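Local coordinates for oligopeptide-binding protein oppA (Lactococcus lactis, PDB 3DRF) that binds oligopeptides in a voluminous, venus fly-trap-like cavity and serves as the receptor of the OppABCDF ABC transporter that imports them, at residues K117-T122 and I171-K176; D134-S139 and G145-H150. One frame throughout, in Å; residues are numbered along the deposited sequence. Where two conformers were deposited one is given.

Contact 1 (117-122 with 171-176) is wholly buried, each of its touching residues lying within the protein, whereas contact 2 (134-139 with 145-150) is only partly buried. Their centres are 13 Å apart, on the same side of the chain's centre, and both involve helix 116-127: contact 1 sets it against strand 170-174, and contact 2 packs against its last residue, A127. The chemistry differs accordingly. Helix on sheet in contact 1 is aliphatic packing against a tyrosine, while loop on short helix in contact 2 is an indole-imidazole stack with polar anchors. R135, in the loop of contact 2, hydrogen-bonds the bound peptide.

Contact 1 (K117-T122 and I171-K176)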
# COMPACT_ATOMS: atom_id res chain seq x y z
N LYS A 117 -13.52 5.69 -22.40
CA LYS A 117 -12.86 4.40 -22.58
C LYS A 117 -11.52 4.26 -21.78
O LYS A 117 -11.23 3.21 -21.30
CB LYS A 117 -12.60 4.16 -24.08
CG LYS A 117 -11.78 2.87 -24.42
CD LYS A 117 -12.46 1.58 -23.86
CE LYS A 117 -11.59 0.34 -24.28
NZ LYS A 117 -12.25 -0.91 -23.69
N ASP A 118 -10.77 5.36 -21.65
CA ASP A 118 -9.52 5.36 -20.83
C ASP A 118 -9.79 5.00 -19.36
O ASP A 118 -9.00 4.43 -18.73
CB ASP A 118 -8.83 6.73 -20.94
CG ASP A 118 -8.34 7.04 -22.35
OD1 ASP A 118 -8.07 6.11 -23.09
OD2 ASP A 118 -8.26 8.19 -22.66
N TYR A 119 -10.93 5.48 -18.87
CA TYR A 119 -11.34 5.13 -17.48
C TYR A 119 -11.75 3.65 -17.31
O TYR A 119 -11.32 3.00 -16.43
CB TYR A 119 -12.47 6.10 -17.07
CG TYR A 119 -12.90 5.82 -15.63
CD1 TYR A 119 -12.02 6.00 -14.54
CD2 TYR A 119 -14.16 5.31 -15.38
CE1 TYR A 119 -12.44 5.70 -13.22
CE2 TYR A 119 -14.58 5.02 -14.08
CZ TYR A 119 -13.71 5.20 -13.02
OH TYR A 119 -14.13 4.91 -11.72
N GLU A 120 -12.61 3.18 -18.20
CA GLU A 120 -12.97 1.75 -18.22
C GLU A 120 -11.72 0.87 -18.42
O GLU A 120 -11.61 -0.18 -17.83
CB GLU A 120 -14.03 1.51 -19.36
CG GLU A 120 -14.45 0.03 -19.45
CD GLU A 120 -13.52 -0.87 -20.30
OE1 GLU A 120 -12.67 -0.38 -21.00
OE2 GLU A 120 -13.75 -2.08 -20.21
N PHE A 121 -10.77 1.34 -19.23
CA PHE A 121 -9.59 0.50 -19.51
C PHE A 121 -8.74 0.21 -18.24
O PHE A 121 -8.24 -0.86 -18.11
CB PHE A 121 -8.72 1.11 -20.66
CG PHE A 121 -7.64 0.18 -21.14
CD1 PHE A 121 -6.33 0.61 -21.19
CD2 PHE A 121 -7.93 -1.12 -21.51
CE1 PHE A 121 -5.34 -0.22 -21.63
CE2 PHE A 121 -6.89 -2.00 -21.98
CZ PHE A 121 -5.62 -1.52 -22.00
N THR A 122 -8.68 1.17 -17.30
CA THR A 122 -8.06 0.92 -15.97
C THR A 122 -8.65 -0.40 -15.34
O THR A 122 -7.93 -1.22 -14.84
CB THR A 122 -8.42 2.08 -15.05
OG1 THR A 122 -7.76 3.27 -15.59
CG2 THR A 122 -7.92 1.79 -13.61
N ILE A 171 -18.74 8.43 -17.76
CA ILE A 171 -18.82 7.00 -17.45
C ILE A 171 -19.82 6.75 -16.30
O ILE A 171 -19.76 7.36 -15.30
CB ILE A 171 -17.45 6.41 -17.01
CG1 ILE A 171 -16.33 6.91 -17.95
CG2 ILE A 171 -17.54 4.85 -17.08
CD1 ILE A 171 -15.49 8.14 -17.36
N LYS A 172 -20.74 5.84 -16.53
CA LYS A 172 -21.66 5.36 -15.49
C LYS A 172 -21.18 4.00 -14.99
O LYS A 172 -21.01 3.08 -15.75
CB LYS A 172 -23.07 5.18 -16.07
CG LYS A 172 -24.13 4.69 -15.08
CD LYS A 172 -25.50 4.42 -15.81
CE LYS A 172 -26.17 3.16 -15.23
NZ LYS A 172 -27.50 2.89 -15.91
N VAL A 173 -21.01 3.88 -13.70
CA VAL A 173 -20.67 2.60 -13.03
C VAL A 173 -21.83 2.13 -12.15
O VAL A 173 -22.27 2.81 -11.29
CB VAL A 173 -19.39 2.75 -12.15
CG1 VAL A 173 -19.03 1.41 -11.48
CG2 VAL A 173 -18.23 3.37 -13.00
N GLN A 174 -22.35 0.96 -12.47
CA GLN A 174 -23.47 0.34 -11.76
C GLN A 174 -22.96 -0.64 -10.70
O GLN A 174 -22.34 -1.61 -11.01
CB GLN A 174 -24.37 -0.42 -12.77
CG GLN A 174 -25.59 -1.10 -12.13
CD GLN A 174 -26.60 -0.08 -11.60
OE1 GLN A 174 -27.19 0.58 -12.37
NE2 GLN A 174 -26.75 0.01 -10.29
N PHE A 175 -23.35 -0.35 -9.49
CA PHE A 175 -23.02 -1.21 -8.35
C PHE A 175 -24.18 -2.15 -8.01
O PHE A 175 -25.28 -1.88 -8.34
CB PHE A 175 -22.72 -0.35 -7.07
CG PHE A 175 -21.61 0.68 -7.30
CD1 PHE A 175 -20.33 0.26 -7.58
CD2 PHE A 175 -21.88 2.02 -7.19
CE1 PHE A 175 -19.30 1.20 -7.80
CE2 PHE A 175 -20.85 2.97 -7.39
CZ PHE A 175 -19.58 2.52 -7.73
N LYS A 176 -23.85 -3.20 -7.29
CA LYS A 176 -24.87 -4.03 -6.57
C LYS A 176 -25.42 -3.26 -5.35
O LYS A 176 -26.59 -3.27 -5.14
CB LYS A 176 -24.28 -5.38 -6.14
CG LYS A 176 -23.77 -6.24 -7.33
CD LYS A 176 -23.13 -7.55 -6.82
CE LYS A 176 -22.56 -8.26 -7.98
NZ LYS A 176 -21.86 -9.44 -7.49
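I171 folds its branched side chain round one corner of the Y119 ring. Its CD1 lies 3.7 Å from Y119 CB and approaches obliquely, while I171 CG2 sits at the ring edge, in plane, 3.8 Å from Y119 CD2. I171 CG1 completes the grip at 3.7 Å from Y119 CD2. One step along the same ring edge, V173 CG2 comes near the plane at 4.1 Å from Y119 CE2, the two side chains crossing at about a right angle. The I171 chain is twisted away from a staggered form, chi2 100°, and this turn carries CD1 back to the tyrosine beta carbon.

I171 and V173, two residues apart, thus point from one face of strand 170-174 onto helix 116-127, a helix-on-sheet layer within this solute-binding fold. The strand belongs to a four-stranded antiparallel sheet: I171 and V173 pair through their backbones with I100 and A98 of strand 97-102, and K172 with T161 of strand 160-161. I100 also touches both Y119 and I171.

Y119 CG stands anti to the backbone N (chi1 -178°), which sends the ring toward the strand, where I171 and V173 meet its edge, and its hydroxyl on to Y123 OH and L191 O. On the helix itself, K117 NZ bridges to E120 OE1 at 2.8 Å, arriving from above the carboxylate plane (38° out of it), and has E124 OE2 as a second salt-bridge partner. D118, buried, bonds through OD2 to T115 N and W108 NE1, and through OD1 to Y197 N.

Contact 2 (D134-S139 and G145-H150); sequences DRWTDS and GLSDYH
W136 and H150 lie face to face: the five-membered ring of the indole and the imidazole have planes only 8° apart, and the centroids of those two rings are 3.7 Å from each other. The closest atoms are W136 CE2 and H150 CD2, at 3.5 Å, with H150 CD2 above the indole face. The imidazole nitrogen NE2 reaches toward the pyrrole end, 3.6 Å from W136 CD1. At the other end, H150 CB lies over the six-membered ring, 4.0 Å from its centroid and 21° off the normal, a CH-pi contact that extends the stack across both rings of the indole.

L146 and S147 meet the six-membered end of the indole. S147 CA and L146 O come in obliquely, S147 CA at 4.3 Å from W136 CH2. L146 CG is 4.1 Å from the same CH2. With chi1 at 177°, the H150 ring extends from helix 146-150 toward W136 and lies on the indole, and H150 N bonds to L146 O, one turn back, in the same short helix. W136 and L146 also rest on A127, the end of helix 116-127.

Beyond the indole, T137 OG1 accepts from S139 N at 3.2 Å, an ST turn, and T137 OG1 and S139 OG both bond to D483 OD1 on helix 482-485. R135, just before W136, hydrogen-bonds the bound peptide's backbone through NH1, placing this loop at the wall of the binding cavity.

H150 is hydrogen-bonded at both nitrogens, ND1 to A127 O and NE2 to S317 OG. ND1 probably carries a proton, since a carbonyl can only accept; the two bonds fix the ring's rotation and satisfy both nitrogens while its face lies on the indole, a stack that holds the loop against the helix by dispersion and the CH-pi contact.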
# COMPACT_ATOMS: atom_id res chain seq x y z
N ASP A 134 -1.82 -7.71 -9.61
CA ASP A 134 -1.97 -8.36 -8.30
C ASP A 134 -3.07 -7.64 -7.47
O ASP A 134 -3.20 -7.94 -6.31
CB ASP A 134 -0.61 -8.26 -7.57
CG ASP A 134 0.52 -8.87 -8.39
OD1 ASP A 134 0.39 -9.99 -8.77
OD2 ASP A 134 1.46 -8.17 -8.67
N ARG A 135 -3.86 -6.77 -8.11
CA ARG A 135 -4.82 -5.90 -7.41
C ARG A 135 -6.31 -6.32 -7.49
O ARG A 135 -7.18 -5.59 -7.11
CB ARG A 135 -4.64 -4.44 -7.84
CG ARG A 135 -3.30 -3.82 -7.40
CD ARG A 135 -3.32 -2.31 -7.75
NE ARG A 135 -2.13 -1.61 -7.21
CZ ARG A 135 -2.04 -1.18 -5.97
NH1 ARG A 135 -0.96 -0.55 -5.58
NH2 ARG A 135 -3.02 -1.37 -5.13
N TRP A 136 -6.58 -7.56 -7.90
CA TRP A 136 -7.94 -8.09 -7.77
C TRP A 136 -8.31 -8.15 -6.25
O TRP A 136 -7.48 -8.37 -5.40
CB TRP A 136 -8.09 -9.49 -8.48
CG TRP A 136 -9.56 -9.95 -8.45
CD1 TRP A 136 -10.06 -10.90 -7.67
CD2 TRP A 136 -10.71 -9.37 -9.16
NE1 TRP A 136 -11.43 -11.02 -7.86
CE2 TRP A 136 -11.85 -10.06 -8.73
CE3 TRP A 136 -10.85 -8.32 -10.09
CZ2 TRP A 136 -13.12 -9.77 -9.23
CZ3 TRP A 136 -12.10 -8.03 -10.56
CH2 TRP A 136 -13.21 -8.75 -10.16
N THR A 137 -9.59 -7.95 -5.98
CA THR A 137 -10.07 -7.83 -4.60
C THR A 137 -11.59 -8.02 -4.64
O THR A 137 -12.19 -7.80 -5.62
CB THR A 137 -9.70 -6.44 -4.02
OG1 THR A 137 -10.49 -6.27 -2.84
CG2 THR A 137 -9.96 -5.25 -5.05
N ASP A 138 -12.18 -8.45 -3.54
CA ASP A 138 -13.63 -8.57 -3.51
C ASP A 138 -14.36 -7.23 -3.62
O ASP A 138 -15.55 -7.20 -3.90
CB ASP A 138 -14.09 -9.35 -2.28
CG ASP A 138 -13.82 -10.83 -2.41
OD1 ASP A 138 -14.41 -11.41 -3.34
OD2 ASP A 138 -13.04 -11.38 -1.61
N SER A 139 -13.66 -6.11 -3.43
CA SER A 139 -14.35 -4.80 -3.62
C SER A 139 -14.85 -4.67 -5.07
O SER A 139 -15.90 -4.12 -5.30
CB SER A 139 -13.38 -3.65 -3.37
OG SER A 139 -12.82 -3.69 -2.03
N GLY A 145 -21.39 -7.20 -13.37
CA GLY A 145 -20.68 -7.75 -14.53
C GLY A 145 -19.16 -7.92 -14.38
O GLY A 145 -18.53 -8.55 -15.19
N LEU A 146 -18.57 -7.35 -13.36
CA LEU A 146 -17.09 -7.32 -13.28
C LEU A 146 -16.49 -8.67 -12.89
O LEU A 146 -15.51 -9.09 -13.45
CB LEU A 146 -16.59 -6.15 -12.41
CG LEU A 146 -15.04 -5.90 -12.49
CD1 LEU A 146 -14.43 -5.79 -13.88
CD2 LEU A 146 -14.73 -4.57 -11.78
N SER A 147 -17.17 -9.39 -12.01
CA SER A 147 -16.74 -10.74 -11.67
C SER A 147 -16.73 -11.64 -12.93
O SER A 147 -15.82 -12.35 -13.17
CB SER A 147 -17.62 -11.34 -10.55
OG SER A 147 -17.47 -10.60 -9.36
N ASP A 148 -17.78 -11.56 -13.72
CA ASP A 148 -17.90 -12.44 -14.90
C ASP A 148 -16.86 -12.03 -16.00
O ASP A 148 -16.37 -12.85 -16.71
CB ASP A 148 -19.34 -12.34 -15.44
CG ASP A 148 -20.32 -13.24 -14.69
OD1 ASP A 148 -19.97 -14.06 -13.92
OD2 ASP A 148 -21.47 -13.06 -14.99
N TYR A 149 -16.55 -10.74 -16.09
CA TYR A 149 -15.44 -10.31 -16.95
C TYR A 149 -14.10 -10.89 -16.47
O TYR A 149 -13.38 -11.43 -17.19
CB TYR A 149 -15.41 -8.78 -17.03
CG TYR A 149 -14.27 -8.27 -17.92
CD1 TYR A 149 -14.40 -8.23 -19.32
CD2 TYR A 149 -13.04 -7.89 -17.37
CE1 TYR A 149 -13.35 -7.80 -20.13
CE2 TYR A 149 -11.99 -7.45 -18.20
CZ TYR A 149 -12.19 -7.40 -19.55
OH TYR A 149 -11.15 -6.96 -20.32
N HIS A 150 -13.87 -10.84 -15.17
CA HIS A 150 -12.61 -11.31 -14.53
C HIS A 150 -12.35 -12.81 -14.77
O HIS A 150 -11.27 -13.19 -14.93
CB HIS A 150 -12.67 -11.02 -13.01
CG HIS A 150 -11.48 -11.53 -12.24
ND1 HIS A 150 -10.19 -11.14 -12.49
CD2 HIS A 150 -11.40 -12.42 -11.24
CE1 HIS A 150 -9.37 -11.79 -11.69
NE2 HIS A 150 -10.09 -12.55 -10.89